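Local coordinates for DegV family protein (Streptococcus agalactiae, PDB 3LUP), which binds a fatty acid, captured here as elaidic acid, and may play a role in lipid transport or fatty acid metabolism, at residues Q66-E80 / F99-L113. Numbering follows the deposited sequence.
Sequences QPSLAELDDLLCQLE and FWQNIQFLIEEHPNL. With ELA (Elaidic acid), chain B.
With CG of D73 turned anti to the backbone N (chi1 -176°) and that of H110 anti to its carbonyl carbon, the carboxylate and the imidazole meet between segments 66-80 and 99-113. H110 NE2 donates to D73 OD1 over 2.9 Å, the acceptor lying in the ring plane and the donor approaching almost in line with the C-O bond, while carboxylate and ring stand 68° apart. L76 packs on the ring from a second direction: its CB lies over one face in a CH-pi contact, 3.7 Å from the H110 ring centroid, and its CD1 reaches H110 CD2. A negative charge at D73 would be expected to favour protonated H110, with E80 OE1 also near the ring edge, 4.1 Å from H110 ND1. Farther along, E80 lies against N112 and L113.

The same logic of face plus edge recurs toward residues 66 and 99. P67 CG sits over the centre of the F99 ring, 3.5 Å from its centroid, I103 CG2 lies toward the rim of the opposite face, and Q66 OE1 is at the edge, in plane. Just before P67, the extended side chain of Q66 runs past F99 CB so that Q66 OE1 accepts from N102 ND2 at 3.0 Å; this bond is bent, 140° at the hydrogen.

Between these two rings the filling is aliphatic. L72 CD2 touches I103 CG2 at 3.5 Å, and L106 enters as a knob into the hole formed by L69, L72, D73 and L76. Helix 69-80 rests on strands 6-11 and 26-29 through L75 and L79, whereas segment 99-113 meets strand 114-116 through I107 and H110, and loop residues F91 and F117 through I103. The result is one flank of the parallel-sheet alpha/beta domain of a DegV-family protein, with Q66 reaching the fatty-acid pocket.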
loop_
_atom_site.group_PDB
_atom_site.type_symbol
_atom_site.label_atom_id
_atom_site.label_comp_id
_atom_site.label_asym_id
_atom_site.label_seq_id
_atom_site.Cartn_x
_atom_site.Cartn_y
_atom_site.Cartn_z
ATOM N N GLN A 66 9.211 3.211 -10.488
ATOM C CA GLN A 66 8.184 2.235 -10.824
ATOM C C GLN A 66 8.825 0.869 -11.018
ATOM O O GLN A 66 9.991 0.793 -11.411
ATOM C CB GLN A 66 7.474 2.656 -12.111
ATOM C CG GLN A 66 6.619 3.901 -11.971
ATOM C CD GLN A 66 6.214 4.504 -13.303
ATOM O OE1 GLN A 66 5.759 3.803 -14.222
ATOM N NE2 GLN A 66 6.366 5.814 -13.413
ATOM N N PRO A 67 8.088 -0.216 -10.719
ATOM C CA PRO A 67 8.614 -1.528 -11.113
ATOM C C PRO A 67 8.821 -1.581 -12.627
ATOM O O PRO A 67 8.278 -0.748 -13.349
ATOM C CB PRO A 67 7.524 -2.518 -10.670
ATOM C CG PRO A 67 6.442 -1.714 -10.070
ATOM C CD PRO A 67 6.941 -0.330 -9.809
ATOM N N SER A 68 9.628 -2.529 -13.090
ATOM C CA SER A 68 9.963 -2.643 -14.514
ATOM C C SER A 68 8.760 -3.051 -15.408
ATOM O O SER A 68 8.121 -4.089 -15.185
ATOM C CB SER A 68 11.142 -3.612 -14.680
ATOM O OG SER A 68 11.379 -3.928 -16.041
ATOM N N LEU A 69 8.454 -2.225 -16.408
ATOM C CA LEU A 69 7.462 -2.587 -17.416
ATOM C C LEU A 69 7.904 -3.852 -18.133
ATOM O O LEU A 69 7.089 -4.725 -18.423
ATOM C CB LEU A 69 7.279 -1.475 -18.449
ATOM C CG LEU A 69 6.653 -0.145 -18.023
ATOM C CD1 LEU A 69 6.734 0.869 -19.158
ATOM C CD2 LEU A 69 5.215 -0.333 -17.544
ATOM N N ALA A 70 9.204 -3.942 -18.409
ATOM C CA ALA A 70 9.783 -5.089 -19.095
ATOM C C ALA A 70 9.630 -6.369 -18.277
ATOM O O ALA A 70 9.397 -7.435 -18.841
ATOM C CB ALA A 70 11.244 -4.830 -19.429
ATOM N N GLU A 71 9.750 -6.262 -16.958
ATOM C CA GLU A 71 9.595 -7.422 -16.088
ATOM C C GLU A 71 8.159 -7.924 -16.071
ATOM O O GLU A 71 7.921 -9.125 -16.141
ATOM C CB GLU A 71 10.056 -7.117 -14.668
ATOM C CG GLU A 71 11.545 -7.099 -14.511
ATOM C CD GLU A 71 11.982 -7.239 -13.069
ATOM O OE1 GLU A 71 11.149 -6.998 -12.169
ATOM O OE2 GLU A 71 13.159 -7.593 -12.831
ATOM N N LEU A 72 7.212 -6.999 -15.971
ATOM C CA LEU A 72 5.804 -7.342 -16.093
ATOM C C LEU A 72 5.536 -8.007 -17.443
ATOM O O LEU A 72 4.948 -9.092 -17.510
ATOM C CB LEU A 72 4.915 -6.101 -15.912
ATOM C CG LEU A 72 3.386 -6.282 -15.978
ATOM C CD1 LEU A 72 2.868 -7.537 -15.231
ATOM C CD2 LEU A 72 2.664 -5.012 -15.505
ATOM N N ASP A 73 5.982 -7.353 -18.509
ATOM C CA ASP A 73 5.800 -7.844 -19.863
ATOM C C ASP A 73 6.253 -9.288 -20.010
ATOM O O ASP A 73 5.502 -10.121 -20.514
ATOM C CB ASP A 73 6.565 -6.965 -20.839
ATOM C CG ASP A 73 6.341 -7.367 -22.262
ATOM O OD1 ASP A 73 5.163 -7.596 -22.617
ATOM O OD2 ASP A 73 7.334 -7.462 -23.021
ATOM N N ASP A 74 7.476 -9.569 -19.558
ATOM C CA ASP A 74 8.063 -10.909 -19.617
ATOM C C ASP A 74 7.363 -11.924 -18.686
ATOM O O ASP A 74 7.283 -13.122 -19.000
ATOM C CB ASP A 74 9.570 -10.848 -19.313
ATOM C CG ASP A 74 10.360 -9.984 -20.324
ATOM O OD1 ASP A 74 10.017 -9.974 -21.536
ATOM O OD2 ASP A 74 11.344 -9.319 -19.901
ATOM N N LEU A 75 6.867 -11.441 -17.547
ATOM C CA LEU A 75 6.098 -12.265 -16.618
ATOM C C LEU A 75 4.746 -12.670 -17.220
ATOM O O LEU A 75 4.293 -13.809 -17.054
ATOM C CB LEU A 75 5.872 -11.526 -15.300
ATOM C CG LEU A 75 5.141 -12.310 -14.204
ATOM C CD1 LEU A 75 5.851 -13.623 -13.847
ATOM C CD2 LEU A 75 4.999 -11.459 -12.976
ATOM N N LEU A 76 4.112 -11.727 -17.906
ATOM C CA LEU A 76 2.851 -11.988 -18.561
ATOM C C LEU A 76 2.997 -13.074 -19.610
ATOM O O LEU A 76 2.193 -14.006 -19.668
ATOM C CB LEU A 76 2.287 -10.709 -19.182
ATOM C CG LEU A 76 1.656 -9.698 -18.221
ATOM C CD1 LEU A 76 1.016 -8.597 -19.009
ATOM C CD2 LEU A 76 0.622 -10.348 -17.342
ATOM N N CYS A 77 4.034 -12.952 -20.427
ATOM C CA CYS A 77 4.335 -13.934 -21.456
ATOM C C CYS A 77 4.605 -15.307 -20.830
ATOM O O CYS A 77 4.044 -16.313 -21.268
ATOM C CB CYS A 77 5.520 -13.453 -22.297
ATOM S SG CYS A 77 6.095 -14.641 -23.514
ATOM N N GLN A 78 5.444 -15.328 -19.791
ATOM C CA GLN A 78 5.751 -16.544 -19.017
ATOM C C GLN A 78 4.501 -17.233 -18.434
ATOM O O GLN A 78 4.382 -18.460 -18.466
ATOM C CB GLN A 78 6.776 -16.226 -17.911
ATOM C CG GLN A 78 7.502 -17.438 -17.334
ATOM C CD GLN A 78 8.147 -18.339 -18.415
ATOM O OE1 GLN A 78 8.685 -17.849 -19.412
ATOM N NE2 GLN A 78 8.100 -19.660 -18.202
ATOM N N LEU A 79 3.574 -16.442 -17.912
ATOM C CA LEU A 79 2.330 -16.976 -17.363
ATOM C C LEU A 79 1.471 -17.633 -18.449
ATOM O O LEU A 79 0.922 -18.720 -18.245
ATOM C CB LEU A 79 1.552 -15.879 -16.616
ATOM C CG LEU A 79 2.221 -15.332 -15.342
ATOM C CD1 LEU A 79 1.685 -13.973 -14.954
ATOM C CD2 LEU A 79 2.067 -16.289 -14.200
ATOM N N GLU A 80 1.387 -16.974 -19.606
ATOM C CA GLU A 80 0.663 -17.492 -20.765
ATOM C C GLU A 80 1.147 -18.878 -21.164
ATOM O O GLU A 80 0.331 -19.758 -21.430
ATOM C CB GLU A 80 0.793 -16.525 -21.941
ATOM C CG GLU A 80 0.066 -16.909 -23.234
ATOM C CD GLU A 80 0.200 -15.815 -24.310
ATOM O OE1 GLU A 80 0.008 -14.607 -23.989
ATOM O OE2 GLU A 80 0.505 -16.156 -25.478
ATOM N N PHE A 99 2.705 4.083 -12.382
ATOM C CA PHE A 99 2.877 2.706 -12.818
ATOM C C PHE A 99 1.578 2.112 -13.341
ATOM O O PHE A 99 1.556 1.498 -14.409
ATOM C CB PHE A 99 3.429 1.851 -11.682
ATOM C CG PHE A 99 3.737 0.451 -12.090
ATOM C CD1 PHE A 99 3.084 -0.612 -11.501
ATOM C CD2 PHE A 99 4.670 0.195 -13.078
ATOM C CE1 PHE A 99 3.370 -1.927 -11.884
ATOM C CE2 PHE A 99 4.958 -1.107 -13.474
ATOM C CZ PHE A 99 4.304 -2.178 -12.882
ATOM N N TRP A 100 0.500 2.303 -12.583
ATOM C CA TRP A 100 -0.828 1.872 -13.000
ATOM C C TRP A 100 -1.204 2.380 -14.403
ATOM O O TRP A 100 -1.597 1.600 -15.274
ATOM C CB TRP A 100 -1.874 2.299 -11.983
ATOM C CG TRP A 100 -3.210 1.806 -12.361
ATOM C CD1 TRP A 100 -3.752 0.590 -12.058
ATOM C CD2 TRP A 100 -4.186 2.499 -13.148
ATOM N NE1 TRP A 100 -5.006 0.485 -12.607
ATOM C CE2 TRP A 100 -5.300 1.645 -13.275
ATOM C CE3 TRP A 100 -4.233 3.769 -13.750
ATOM C CZ2 TRP A 100 -6.450 2.010 -13.990
ATOM C CZ3 TRP A 100 -5.380 4.137 -14.464
ATOM C CH2 TRP A 100 -6.466 3.259 -14.578
ATOM N N GLN A 101 -1.080 3.684 -14.629
ATOM C CA GLN A 101 -1.365 4.237 -15.941
ATOM C C GLN A 101 -0.410 3.714 -17.004
ATOM O O GLN A 101 -0.809 3.503 -18.164
ATOM C CB GLN A 101 -1.328 5.752 -15.912
ATOM C CG GLN A 101 -2.153 6.343 -17.035
ATOM C CD GLN A 101 -2.726 7.714 -16.704
ATOM O OE1 GLN A 101 -2.551 8.658 -17.479
ATOM N NE2 GLN A 101 -3.428 7.830 -15.561
ATOM N N ASN A 102 0.842 3.505 -16.603
ATOM C CA ASN A 102 1.880 3.073 -17.530
ATOM C C ASN A 102 1.768 1.624 -17.990
ATOM O O ASN A 102 2.220 1.292 -19.081
ATOM C CB ASN A 102 3.273 3.366 -16.972
ATOM C CG ASN A 102 3.692 4.803 -17.199
ATOM O OD1 ASN A 102 3.538 5.329 -18.293
ATOM N ND2 ASN A 102 4.217 5.445 -16.169
ATOM N N ILE A 103 1.156 0.767 -17.181
ATOM C CA ILE A 103 1.035 -0.648 -17.542
ATOM C C ILE A 103 -0.200 -0.980 -18.363
ATOM O O ILE A 103 -0.319 -2.113 -18.815
ATOM C CB ILE A 103 1.035 -1.594 -16.310
ATOM C CG1 ILE A 103 -0.083 -1.226 -15.345
ATOM C CG2 ILE A 103 2.355 -1.560 -15.603
ATOM C CD1 ILE A 103 -0.320 -2.254 -14.324
ATOM N N GLN A 104 -1.109 -0.015 -18.551
ATOM C CA GLN A 104 -2.434 -0.282 -19.142
ATOM C C GLN A 104 -2.401 -0.804 -20.575
ATOM O O GLN A 104 -3.248 -1.625 -20.969
ATOM C CB GLN A 104 -3.337 0.953 -19.094
ATOM C CG GLN A 104 -3.778 1.393 -17.711
ATOM C CD GLN A 104 -4.309 0.260 -16.853
ATOM O OE1 GLN A 104 -5.359 -0.326 -17.135
ATOM N NE2 GLN A 104 -3.580 -0.051 -15.781
ATOM N N PHE A 105 -1.440 -0.323 -21.359
ATOM C CA PHE A 105 -1.344 -0.735 -22.755
ATOM C C PHE A 105 -1.044 -2.229 -22.848
ATOM O O PHE A 105 -1.408 -2.877 -23.822
ATOM C CB PHE A 105 -0.305 0.099 -23.513
ATOM C CG PHE A 105 1.121 -0.317 -23.261
ATOM C CD1 PHE A 105 1.744 -0.033 -22.042
ATOM C CD2 PHE A 105 1.848 -0.986 -24.246
ATOM C CE1 PHE A 105 3.065 -0.419 -21.807
ATOM C CE2 PHE A 105 3.171 -1.373 -24.026
ATOM C CZ PHE A 105 3.783 -1.086 -22.805
ATOM N N LEU A 106 -0.412 -2.773 -21.814
ATOM C CA LEU A 106 -0.022 -4.177 -21.801
ATOM C C LEU A 106 -1.181 -5.166 -21.924
ATOM O O LEU A 106 -0.993 -6.282 -22.410
ATOM C CB LEU A 106 0.856 -4.498 -20.583
ATOM C CG LEU A 106 2.325 -4.028 -20.617
ATOM C CD1 LEU A 106 3.116 -4.611 -19.449
ATOM C CD2 LEU A 106 3.014 -4.396 -21.933
ATOM N N ILE A 107 -2.377 -4.760 -21.502
ATOM C CA ILE A 107 -3.571 -5.600 -21.669
ATOM C C ILE A 107 -3.854 -5.930 -23.146
ATOM O O ILE A 107 -4.208 -7.072 -23.472
ATOM C CB ILE A 107 -4.810 -4.984 -20.980
ATOM C CG1 ILE A 107 -4.543 -4.842 -19.468
ATOM C CG2 ILE A 107 -6.095 -5.803 -21.291
ATOM C CD1 ILE A 107 -5.410 -3.798 -18.753
ATOM N N GLU A 108 -3.674 -4.948 -24.028
ATOM C CA GLU A 108 -3.821 -5.159 -25.476
ATOM C C GLU A 108 -2.687 -5.967 -26.120
ATOM O O GLU A 108 -2.874 -6.545 -27.193
ATOM C CB GLU A 108 -3.970 -3.816 -26.191
ATOM C CG GLU A 108 -5.415 -3.357 -26.341
ATOM C CD GLU A 108 -6.225 -3.547 -25.066
ATOM O OE1 GLU A 108 -5.970 -2.824 -24.066
ATOM O OE2 GLU A 108 -7.112 -4.433 -25.071
ATOM N N GLU A 109 -1.525 -5.999 -25.456
ATOM C CA GLU A 109 -0.315 -6.672 -25.969
ATOM C C GLU A 109 -0.265 -8.172 -25.643
ATOM O O GLU A 109 0.582 -8.892 -26.177
ATOM C CB GLU A 109 0.967 -6.008 -25.437
ATOM C CG GLU A 109 1.044 -4.492 -25.599
ATOM C CD GLU A 109 1.346 -4.039 -27.018
ATOM O OE1 GLU A 109 1.867 -4.855 -27.808
ATOM O OE2 GLU A 109 1.073 -2.857 -27.335
ATOM N N HIS A 110 -1.156 -8.622 -24.755
ATOM C CA HIS A 110 -1.283 -10.043 -24.404
ATOM C C HIS A 110 -2.722 -10.524 -24.570
ATOM O O HIS A 110 -3.410 -10.808 -23.580
ATOM C CB HIS A 110 -0.785 -10.285 -22.984
ATOM C CG HIS A 110 0.669 -10.000 -22.818
ATOM N ND1 HIS A 110 1.632 -10.983 -22.893
ATOM C CD2 HIS A 110 1.329 -8.837 -22.614
ATOM C CE1 HIS A 110 2.823 -10.439 -22.721
ATOM N NE2 HIS A 110 2.667 -9.138 -22.558
ATOM N N PRO A 111 -3.184 -10.627 -25.828
ATOM C CA PRO A 111 -4.591 -10.935 -26.066
ATOM C C PRO A 111 -4.983 -12.376 -25.697
ATOM O O PRO A 111 -6.172 -12.679 -25.601
ATOM C CB PRO A 111 -4.754 -10.676 -27.567
ATOM C CG PRO A 111 -3.412 -10.912 -28.121
ATOM C CD PRO A 111 -2.430 -10.497 -27.086
ATOM N N ASN A 112 -3.994 -13.239 -25.465
ATOM C CA ASN A 112 -4.259 -14.628 -25.079
ATOM C C ASN A 112 -4.527 -14.857 -23.592
ATOM O O ASN A 112 -4.746 -15.991 -23.180
ATOM C CB ASN A 112 -3.163 -15.556 -25.590
ATOM C CG ASN A 112 -3.225 -15.750 -27.101
ATOM O OD1 ASN A 112 -2.360 -15.257 -27.833
ATOM N ND2 ASN A 112 -4.256 -16.467 -27.580
ATOM N N LEU A 113 -4.522 -13.783 -22.801
ATOM C CA LEU A 113 -4.953 -13.836 -21.400
ATOM C C LEU A 113 -6.060 -12.830 -21.157
ATOM O O LEU A 113 -6.123 -11.795 -21.823
ATOM C CB LEU A 113 -3.807 -13.489 -20.452
ATOM C CG LEU A 113 -2.528 -14.316 -20.410
ATOM C CD1 LEU A 113 -1.383 -13.392 -20.019
ATOM C CD2 LEU A 113 -2.657 -15.502 -19.450
HETATM C CA ELA B . 7.236 6.190 -8.658
HETATM C C ELA B . 8.154 7.191 -9.365
HETATM O O ELA B . 8.934 7.972 -8.742
HETATM C C3 ELA B . 7.980 5.126 -7.854
HETATM C C4 ELA B . 7.046 3.996 -7.436
HETATM C C5 ELA B . 7.023 3.775 -5.910
HETATM C C6 ELA B . 6.028 4.717 -5.219
HETATM C C7 ELA B . 6.154 4.877 -3.708
HETATM C C8 ELA B . 5.127 5.898 -3.204
HETATM C C9 ELA B . 4.582 5.517 -1.834
HETATM C C10 ELA B . 3.784 6.463 -1.016
HETATM C C11 ELA B . 3.740 6.295 0.490
HETATM C C12 ELA B . 2.323 6.345 1.046
HETATM C C13 ELA B . 1.836 5.007 1.578
HETATM C C14 ELA B . 0.854 5.143 2.734
HETATM C C15 ELA B . 0.487 3.754 3.276
HETATM C C16 ELA B . -0.723 3.754 4.213
HETATM C C17 ELA B . -1.866 2.926 3.636
HETATM C C18 ELA B . -2.625 2.152 4.706
HETATM O OXT ELA B . 8.120 7.258 -10.616
#